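Local atomic coordinates of ofchtiv-allosamidin (Ostrinia furnacalis, PDB entry 6JMB), a protein that probably hydrolyses chitin as a group IV insect chitinase of glycoside hydrolase family 18, and holds the inhibitor allosamidin in its pocket here. Residues E141-L146 with P179-Y184; L160-V165 with V185-V190; A229-L234 with N335-R340. All blocks are in the same frame, centred on the assembly; numbering follows the deposited sequence.

Past the first barrel strands, the chain runs through helix 138-154 and then strand 160-165. Helix 178-184 and strand 187-190 come next. Interaction 1 pairs the two helices and closes a loop of 32 residues. Interaction 2 pairs the two strands across 19 residues, mostly helical. Their segments alternate, so the two contacts cross along the chain. Phe143 and Val181 of interaction 1 pack on Val163 and Ile188 of interaction 2, tying the helix layer to the barrel wall. Interaction 3 follows in series. It closes a loop of 100 residues between helix 226-235 and the turn before strand 341-345. Its Trp233 packs against Val165, Ile188 and Val190 of interaction 2.

Interaction 1 of 3, residues E141-L146 with P179-Y184; sequences EQFSTL and PSVAKY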
loop_
_atom_site.group_PDB
_atom_site.type_symbol
_atom_site.label_atom_id
_atom_site.label_comp_id
_atom_site.label_asym_id
_atom_site.label_seq_id
_atom_site.Cartn_x
_atom_site.Cartn_y
_atom_site.Cartn_z
ATOM N N GLU A 141 20.384 -10.395 1.017
ATOM C CA GLU A 141 20.867 -11.131 -0.146
ATOM C C GLU A 141 19.810 -12.097 -0.659
ATOM O O GLU A 141 19.544 -12.157 -1.867
ATOM C CB GLU A 141 22.156 -11.886 0.187
ATOM C CG GLU A 141 22.561 -12.844 -0.925
ATOM C CD GLU A 141 23.684 -13.786 -0.542
ATOM O OE1 GLU A 141 24.312 -13.586 0.518
ATOM O OE2 GLU A 141 23.938 -14.734 -1.317
ATOM N N GLN A 142 19.195 -12.860 0.250
ATOM C CA GLN A 142 18.301 -13.926 -0.188
ATOM C C GLN A 142 17.058 -13.372 -0.868
ATOM O O GLN A 142 16.515 -14.016 -1.771
ATOM C CB GLN A 142 17.932 -14.840 0.982
ATOM C CG GLN A 142 19.124 -15.454 1.715
ATOM C CD GLN A 142 20.120 -16.125 0.788
ATOM O OE1 GLN A 142 19.748 -16.730 -0.211
ATOM N NE2 GLN A 142 21.402 -16.025 1.130
ATOM N N PHE A 143 16.595 -12.191 -0.447
ATOM C CA PHE A 143 15.486 -11.537 -1.133
ATOM C C PHE A 143 15.828 -11.288 -2.598
ATOM O O PHE A 143 15.036 -11.596 -3.495
ATOM C CB PHE A 143 15.163 -10.225 -0.417
ATOM C CG PHE A 143 13.986 -9.475 -0.987
ATOM C CD1 PHE A 143 12.728 -10.057 -1.075
ATOM C CD2 PHE A 143 14.137 -8.163 -1.394
ATOM C CE1 PHE A 143 11.642 -9.336 -1.579
ATOM C CE2 PHE A 143 13.062 -7.443 -1.906
ATOM C CZ PHE A 143 11.816 -8.029 -1.990
ATOM N N SER A 144 17.022 -10.755 -2.862
ATOM C CA SER A 144 17.417 -10.506 -4.244
ATOM C C SER A 144 17.607 -11.802 -5.024
ATOM O O SER A 144 17.251 -11.873 -6.205
ATOM C CB SER A 144 18.669 -9.634 -4.284
ATOM O OG SER A 144 18.334 -8.299 -3.932
ATOM N N THR A 145 18.154 -12.842 -4.384
ATOM C CA THR A 145 18.270 -14.131 -5.061
ATOM C C THR A 145 16.898 -14.681 -5.418
ATOM O O THR A 145 16.692 -15.186 -6.528
ATOM C CB THR A 145 19.042 -15.114 -4.181
ATOM O OG1 THR A 145 20.348 -14.586 -3.937
ATOM C CG2 THR A 145 19.171 -16.474 -4.864
ATOM N N LEU A 146 15.943 -14.572 -4.493
ATOM C CA LEU A 146 14.587 -15.039 -4.756
ATOM C C LEU A 146 13.986 -14.328 -5.963
ATOM O O LEU A 146 13.386 -14.964 -6.838
ATOM C CB LEU A 146 13.727 -14.807 -3.516
ATOM C CG LEU A 146 12.235 -15.112 -3.667
ATOM C CD1 LEU A 146 12.011 -16.604 -3.885
ATOM C CD2 LEU A 146 11.473 -14.627 -2.440
ATOM N N PRO A 179 19.583 -1.705 -6.229
ATOM C CA PRO A 179 19.812 -2.059 -7.640
ATOM C C PRO A 179 19.452 -3.494 -7.977
ATOM O O PRO A 179 18.905 -3.747 -9.059
ATOM C CB PRO A 179 21.305 -1.761 -7.846
ATOM C CG PRO A 179 21.637 -0.755 -6.777
ATOM C CD PRO A 179 20.796 -1.149 -5.601
ATOM N N SER A 180 19.724 -4.448 -7.081
ATOM C CA SER A 180 19.413 -5.835 -7.411
ATOM C C SER A 180 17.925 -6.135 -7.278
ATOM O O SER A 180 17.419 -7.027 -7.965
ATOM C CB SER A 180 20.271 -6.817 -6.604
ATOM O OG SER A 180 20.075 -6.674 -5.212
ATOM N N VAL A 181 17.206 -5.395 -6.433
ATOM C CA VAL A 181 15.753 -5.528 -6.390
ATOM C C VAL A 181 15.134 -4.969 -7.666
ATOM O O VAL A 181 14.312 -5.627 -8.319
ATOM C CB VAL A 181 15.186 -4.853 -5.128
ATOM C CG1 VAL A 181 13.653 -4.772 -5.199
ATOM C CG2 VAL A 181 15.633 -5.595 -3.881
ATOM N N ALA A 182 15.554 -3.765 -8.067
ATOM C CA ALA A 182 14.989 -3.141 -9.259
ATOM C C ALA A 182 15.262 -3.959 -10.517
ATOM O O ALA A 182 14.408 -4.021 -11.413
ATOM C CB ALA A 182 15.533 -1.721 -9.426
ATOM N N LYS A 183 16.424 -4.618 -10.580
ATOM C CA LYS A 183 16.869 -5.281 -11.804
ATOM C C LYS A 183 15.871 -6.326 -12.284
ATOM O O LYS A 183 15.643 -6.466 -13.492
ATOM C CB LYS A 183 18.230 -5.930 -11.549
ATOM C CG LYS A 183 18.762 -6.793 -12.676
ATOM C CD LYS A 183 20.211 -7.156 -12.387
ATOM C CE LYS A 183 20.845 -7.916 -13.536
ATOM N NZ LYS A 183 22.239 -8.327 -13.199
ATOM N N TYR A 184 15.260 -7.063 -11.356
ATOM C CA TYR A 184 14.479 -8.249 -11.677
ATOM C C TYR A 184 12.983 -8.002 -11.744
ATOM O O TYR A 184 12.245 -8.894 -12.179
ATOM C CB TYR A 184 14.736 -9.328 -10.623
ATOM C CG TYR A 184 16.170 -9.741 -10.605
ATOM C CD1 TYR A 184 16.750 -10.281 -11.734
ATOM C CD2 TYR A 184 16.955 -9.556 -9.481
ATOM C CE1 TYR A 184 18.058 -10.657 -11.740
ATOM C CE2 TYR A 184 18.279 -9.921 -9.477
ATOM C CZ TYR A 184 18.825 -10.472 -10.616
ATOM O OH TYR A 184 20.149 -10.850 -10.642
#
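Ser144 and Ser180 point their side chains at each other across two nearly parallel helices. The axes of 141-146 and 179-184 come within 9.1 Å and differ in direction by 14°. The two serine hydroxyls meet end to end, with Ser144 OG 2.7 Å from Ser180 OG. Chi1 of -73° sets Ser144 OG beside its own backbone N, and from there it faces the other helix. Ser180 OG also hydrogen-bonds to Asp177, just before its segment.

To one side of this pair lies an apolar patch. The Phe143 side chain leans across Val181 at a slant, and CE2 comes 3.7 Å from Val181 CG2. The same methyl also touches Ser144 OG, at 3.8 Å. Both Phe143 and Val181 also rest on Val163 of strand 160-165. Farther along, the Tyr184 ring approaches the Ser144 carbonyl, with CE2 3.9 Å from O. Lys183 CG lies over one face of that ring.

The buried area is small, 192 Å². The chemistry is mixed: a short contact of two hydroxyls, one also bonded to Asp177 OD2, lies beside apolar packing that seats both helices on the barrel strand.

Interaction 2 of 3, residues L160-V165 with V185-V190; sequences LLTVAV and VDYIGV
Strands 160-165 and 187-190 run parallel as neighbours in the barrel wall; their short segment axes come within 4.7 Å and run 22° apart. Gly189 links them twice: its N donates to Val163 O, and its O accepts from Val165 N. The loop before the second strand adds a different grip. Asp186 N reaches Leu161 O at 2.8 Å, and its carboxylate OD2 takes Leu161 N at 2.9 Å in a nearly straight bond (169°). Both backbone polar atoms of Leu161 are thus held by one residue. Arg151 forms a salt bridge with the same OD2. Tyr187 N is buried without a partner.

On one face of the wall, Thr162 and Tyr187 lie side by side. Thr162 CG2 sits over the tyrosine ring in a CH-pi contact, 3.5 Å from the centroid. A water bridges Thr162 OG1 and Tyr187 OH. Asp122, in the DxxDxDxE signature of family 18, also bonds Thr162 OG1. Ala164, on this face, touches the allosamizoline.

The other face is apolar. Val165 CG2 and Ile188 CG2 are tight at 3.5 Å, and Val163 CG2 lies along Ile188 CG1 at 3.9 Å.

Strand 120-124 pairs with the far edge of 160-165. Helix 138-154 covers Leu161 and Val163, and Trp233 of helix 226-235 covers Val165, Ile188 and Val190.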
loop_
_atom_site.group_PDB
_atom_site.type_symbol
_atom_site.label_atom_id
_atom_site.label_comp_id
_atom_site.label_asym_id
_atom_site.label_seq_id
_atom_site.Cartn_x
_atom_site.Cartn_y
_atom_site.Cartn_z
ATOM N N LEU A 160 4.394 -11.174 -14.942
ATOM C CA LEU A 160 4.940 -10.017 -14.249
ATOM C C LEU A 160 5.462 -10.415 -12.874
ATOM O O LEU A 160 4.964 -11.351 -12.242
ATOM C CB LEU A 160 3.855 -8.954 -14.067
ATOM C CG LEU A 160 3.302 -8.330 -15.348
ATOM C CD1 LEU A 160 2.083 -7.474 -15.039
ATOM C CD2 LEU A 160 4.374 -7.504 -16.031
ATOM N N LEU A 161 6.479 -9.688 -12.416
ATOM C CA LEU A 161 7.014 -9.828 -11.065
ATOM C C LEU A 161 7.199 -8.432 -10.498
ATOM O O LEU A 161 7.955 -7.630 -11.056
ATOM C CB LEU A 161 8.360 -10.565 -11.072
ATOM C CG LEU A 161 9.027 -10.690 -9.698
ATOM C CD1 LEU A 161 8.184 -11.537 -8.751
ATOM C CD2 LEU A 161 10.432 -11.270 -9.837
ATOM N N THR A 162 6.513 -8.137 -9.399
ATOM C CA THR A 162 6.612 -6.833 -8.752
ATOM C C THR A 162 6.874 -7.027 -7.268
ATOM O O THR A 162 6.762 -8.135 -6.738
ATOM C CB THR A 162 5.329 -6.014 -8.955
ATOM O OG1 THR A 162 4.240 -6.646 -8.267
ATOM C CG2 THR A 162 4.993 -5.909 -10.433
ATOM N N VAL A 163 7.254 -5.937 -6.598
ATOM C CA VAL A 163 7.418 -5.942 -5.151
ATOM C C VAL A 163 6.737 -4.720 -4.558
ATOM O O VAL A 163 6.505 -3.715 -5.233
ATOM C CB VAL A 163 8.900 -5.979 -4.712
ATOM C CG1 VAL A 163 9.558 -7.297 -5.122
ATOM C CG2 VAL A 163 9.656 -4.767 -5.273
ATOM N N ALA A 164 6.410 -4.834 -3.277
ATOM C CA ALA A 164 6.034 -3.706 -2.436
ATOM C C ALA A 164 7.100 -3.593 -1.363
ATOM O O ALA A 164 7.483 -4.603 -0.764
ATOM C CB ALA A 164 4.678 -3.946 -1.776
ATOM N N VAL A 165 7.596 -2.376 -1.131
ATOM C CA VAL A 165 8.751 -2.161 -0.264
ATOM C C VAL A 165 8.490 -1.045 0.737
ATOM O O VAL A 165 7.695 -0.132 0.494
ATOM C CB VAL A 165 10.027 -1.839 -1.069
ATOM C CG1 VAL A 165 10.394 -3.004 -1.989
ATOM C CG2 VAL A 165 9.837 -0.553 -1.863
ATOM N N VAL A 185 12.517 -6.837 -11.324
ATOM C CA VAL A 185 11.087 -6.591 -11.206
ATOM C C VAL A 185 10.616 -5.692 -12.338
ATOM O O VAL A 185 11.385 -4.906 -12.907
ATOM C CB VAL A 185 10.695 -6.007 -9.834
ATOM C CG1 VAL A 185 11.106 -6.964 -8.717
ATOM C CG2 VAL A 185 11.325 -4.627 -9.626
ATOM N N ASP A 186 9.332 -5.820 -12.664
ATOM C CA ASP A 186 8.714 -4.891 -13.601
ATOM C C ASP A 186 8.583 -3.501 -12.996
ATOM O O ASP A 186 8.759 -2.494 -13.692
ATOM C CB ASP A 186 7.365 -5.443 -14.046
ATOM C CG ASP A 186 7.522 -6.663 -14.917
ATOM O OD1 ASP A 186 7.818 -6.493 -16.119
ATOM O OD2 ASP A 186 7.400 -7.791 -14.404
ATOM N N TYR A 187 8.279 -3.421 -11.701
ATOM C CA TYR A 187 8.284 -2.149 -10.994
ATOM C C TYR A 187 8.331 -2.418 -9.499
ATOM O O TYR A 187 8.080 -3.539 -9.036
ATOM C CB TYR A 187 7.083 -1.254 -11.345
ATOM C CG TYR A 187 5.733 -1.886 -11.122
ATOM C CD1 TYR A 187 5.187 -1.981 -9.841
ATOM C CD2 TYR A 187 4.991 -2.380 -12.192
ATOM C CE1 TYR A 187 3.940 -2.556 -9.639
ATOM C CE2 TYR A 187 3.746 -2.957 -11.998
ATOM C CZ TYR A 187 3.230 -3.047 -10.717
ATOM O OH TYR A 187 1.998 -3.632 -10.520
ATOM N N ILE A 188 8.668 -1.362 -8.766
ATOM C CA ILE A 188 8.723 -1.359 -7.310
ATOM C C ILE A 188 7.607 -0.456 -6.800
ATOM O O ILE A 188 7.569 0.742 -7.117
ATOM C CB ILE A 188 10.086 -0.856 -6.816
ATOM C CG1 ILE A 188 11.198 -1.819 -7.224
ATOM C CG2 ILE A 188 10.072 -0.683 -5.312
ATOM C CD1 ILE A 188 12.578 -1.353 -6.807
ATOM N N GLY A 189 6.696 -1.024 -6.016
ATOM C CA GLY A 189 5.674 -0.231 -5.362
ATOM C C GLY A 189 6.175 0.250 -4.017
ATOM O O GLY A 189 6.253 -0.538 -3.073
ATOM N N VAL A 190 6.549 1.521 -3.916
ATOM C CA VAL A 190 7.094 2.047 -2.668
ATOM C C VAL A 190 5.934 2.440 -1.763
ATOM O O VAL A 190 5.060 3.219 -2.157
ATOM C CB VAL A 190 8.031 3.235 -2.928
ATOM C CG1 VAL A 190 8.691 3.677 -1.637
ATOM C CG2 VAL A 190 9.088 2.864 -3.964
HETATM O O HOH W 1 2.060 -4.813 -8.049
#

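Interaction 3 of 3, residues A229-L234 with N335-R340; sequences AVQYWL and NSFNLR
Helix segment 229-234 faces the turn that ends helix 324-336, and the nearest CA atoms, those of Val230 and Phe337, are still 9.1 Å apart. Both lie in the outer layer of the TIM barrel, just before the adjacent parallel strands 243-256 and 341-345. The turn is a Schellman motif. Asn338, with positive phi, is its C-prime residue. Asn338 N bonds to Asn335 O, and Leu339 N to Ala334 O. Phe337 and Leu339, on either side of Asn338, both point toward the facing helix.

Side chains alone span the gap. Val230 and Leu339 reach toward each other tip to tip, with CG1 4.0 Å from CD1. Both also rest on Met245 of strand 243-256. Leu234 sends one branch each way: its CD2 lies 4.3 Å from Leu339 CD2, and its CD1 lies 4.5 Å from Phe337 CD1. These spacings are loose, and the contact buries only 199 Å².

The outer part is more polar. Gln231 and Phe337 cross at about a right angle. A bend at chi2 (-54°) carries the amide over the ring, with the two planes 49° apart. Tyr333 meets the Phe337 ring as well, and its OH is hydrogen-bonded to Gln231 NE2, which helps to hold the amide there. Gln231 NE2 sits above the centre of one Phe337 face, 3.3 Å from both CE1 and CZ.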
loop_
_atom_site.group_PDB
_atom_site.type_symbol
_atom_site.label_atom_id
_atom_site.label_comp_id
_atom_site.label_asym_id
_atom_site.label_seq_id
_atom_site.Cartn_x
_atom_site.Cartn_y
_atom_site.Cartn_z
ATOM N N ALA A 229 11.380 9.667 0.931
ATOM C CA ALA A 229 11.391 8.267 0.524
ATOM C C ALA A 229 11.592 8.129 -0.978
ATOM O O ALA A 229 12.410 7.321 -1.432
ATOM C CB ALA A 229 10.089 7.588 0.950
ATOM N N VAL A 230 10.843 8.901 -1.768
ATOM C CA VAL A 230 10.979 8.825 -3.221
ATOM C C VAL A 230 12.392 9.196 -3.643
ATOM O O VAL A 230 13.017 8.509 -4.460
ATOM C CB VAL A 230 9.921 9.703 -3.913
ATOM C CG1 VAL A 230 10.257 9.861 -5.398
ATOM C CG2 VAL A 230 8.534 9.084 -3.739
ATOM N N GLN A 231 12.921 10.285 -3.080
ATOM C CA GLN A 231 14.264 10.700 -3.454
ATOM C C GLN A 231 15.305 9.681 -3.008
ATOM O O GLN A 231 16.304 9.486 -3.711
ATOM C CB GLN A 231 14.565 12.103 -2.926
ATOM C CG GLN A 231 13.644 13.185 -3.496
ATOM C CD GLN A 231 13.618 13.196 -5.011
ATOM O OE1 GLN A 231 14.664 13.194 -5.660
ATOM N NE2 GLN A 231 12.416 13.198 -5.587
ATOM N N TYR A 232 15.085 9.002 -1.876
ATOM C CA TYR A 232 16.002 7.930 -1.494
ATOM C C TYR A 232 16.022 6.825 -2.549
ATOM O O TYR A 232 17.092 6.413 -3.015
ATOM C CB TYR A 232 15.669 7.332 -0.119
ATOM C CG TYR A 232 16.491 6.075 0.053
ATOM C CD1 TYR A 232 17.859 6.158 0.270
ATOM C CD2 TYR A 232 15.927 4.813 -0.105
ATOM C CE1 TYR A 232 18.639 5.025 0.362
ATOM C CE2 TYR A 232 16.703 3.669 -0.012
ATOM C CZ TYR A 232 18.058 3.788 0.217
ATOM O OH TYR A 232 18.835 2.657 0.300
ATOM N N TRP A 233 14.842 6.331 -2.937
ATOM C CA TRP A 233 14.786 5.214 -3.873
ATOM C C TRP A 233 15.380 5.591 -5.222
ATOM O O TRP A 233 16.111 4.796 -5.826
ATOM C CB TRP A 233 13.359 4.666 -3.983
ATOM C CG TRP A 233 13.045 3.770 -2.821
ATOM C CD1 TRP A 233 12.560 4.142 -1.598
ATOM C CD2 TRP A 233 13.251 2.351 -2.755
ATOM N NE1 TRP A 233 12.441 3.038 -0.777
ATOM C CE2 TRP A 233 12.854 1.930 -1.469
ATOM C CE3 TRP A 233 13.719 1.397 -3.667
ATOM C CZ2 TRP A 233 12.921 0.601 -1.070
ATOM C CZ3 TRP A 233 13.785 0.073 -3.269
ATOM C CH2 TRP A 233 13.382 -0.314 -1.983
ATOM N N LEU A 234 15.114 6.811 -5.698
ATOM C CA LEU A 234 15.736 7.265 -6.938
ATOM C C LEU A 234 17.252 7.327 -6.792
ATOM O O LEU A 234 17.995 6.854 -7.662
ATOM C CB LEU A 234 15.183 8.636 -7.333
ATOM C CG LEU A 234 13.720 8.689 -7.767
ATOM C CD1 LEU A 234 13.270 10.141 -7.932
ATOM C CD2 LEU A 234 13.504 7.918 -9.055
ATOM N N ASN A 335 4.166 13.160 -10.970
ATOM C CA ASN A 335 4.358 13.634 -12.339
ATOM C C ASN A 335 5.635 14.455 -12.459
ATOM O O ASN A 335 6.372 14.328 -13.444
ATOM C CB ASN A 335 3.161 14.487 -12.768
ATOM C CG ASN A 335 1.943 13.664 -13.121
ATOM O OD1 ASN A 335 2.039 12.462 -13.360
ATOM N ND2 ASN A 335 0.784 14.321 -13.180
ATOM N N SER A 336 5.916 15.300 -11.462
ATOM C CA SER A 336 7.071 16.190 -11.551
ATOM C C SER A 336 8.383 15.419 -11.565
ATOM O O SER A 336 9.378 15.902 -12.114
ATOM C CB SER A 336 7.041 17.224 -10.422
ATOM O OG SER A 336 7.372 16.639 -9.174
ATOM N N PHE A 337 8.413 14.222 -10.986
ATOM C CA PHE A 337 9.612 13.396 -11.013
ATOM C C PHE A 337 9.532 12.257 -12.021
ATOM O O PHE A 337 10.371 11.349 -11.988
ATOM C CB PHE A 337 9.954 12.900 -9.607
ATOM C CG PHE A 337 10.558 13.965 -8.745
ATOM C CD1 PHE A 337 11.896 14.299 -8.886
ATOM C CD2 PHE A 337 9.782 14.680 -7.846
ATOM C CE1 PHE A 337 12.461 15.298 -8.120
ATOM C CE2 PHE A 337 10.343 15.689 -7.074
ATOM C CZ PHE A 337 11.686 15.996 -7.211
ATOM N N ASN A 338 8.554 12.298 -12.929
ATOM C CA ASN A 338 8.441 11.315 -14.005
ATOM C C ASN A 338 8.368 9.892 -13.459
ATOM O O ASN A 338 8.917 8.956 -14.037
ATOM C CB ASN A 338 9.568 11.459 -15.035
ATOM C CG ASN A 338 9.267 10.731 -16.332
ATOM O OD1 ASN A 338 8.117 10.662 -16.767
ATOM N ND2 ASN A 338 10.304 10.180 -16.956
ATOM N N LEU A 339 7.692 9.728 -12.328
ATOM C CA LEU A 339 7.557 8.395 -11.764
ATOM C C LEU A 339 6.645 7.543 -12.642
ATOM O O LEU A 339 5.804 8.049 -13.390
ATOM C CB LEU A 339 7.011 8.474 -10.341
ATOM C CG LEU A 339 7.820 9.317 -9.356
ATOM C CD1 LEU A 339 7.257 9.169 -7.945
ATOM C CD2 LEU A 339 9.306 8.937 -9.407
ATOM N N ARG A 340 6.819 6.223 -12.535
ATOM C CA ARG A 340 6.092 5.295 -13.392
ATOM C C ARG A 340 4.589 5.327 -13.136
ATOM O O ARG A 340 3.798 5.043 -14.042
ATOM C CB ARG A 340 6.641 3.887 -13.192
ATOM C CG ARG A 340 5.928 2.816 -13.999
ATOM C CD ARG A 340 6.077 3.083 -15.494
ATOM N NE ARG A 340 5.408 2.072 -16.307
ATOM C CZ ARG A 340 5.826 0.816 -16.437
ATOM N NH1 ARG A 340 6.921 0.404 -15.808
ATOM N NH2 ARG A 340 5.151 -0.029 -17.203
#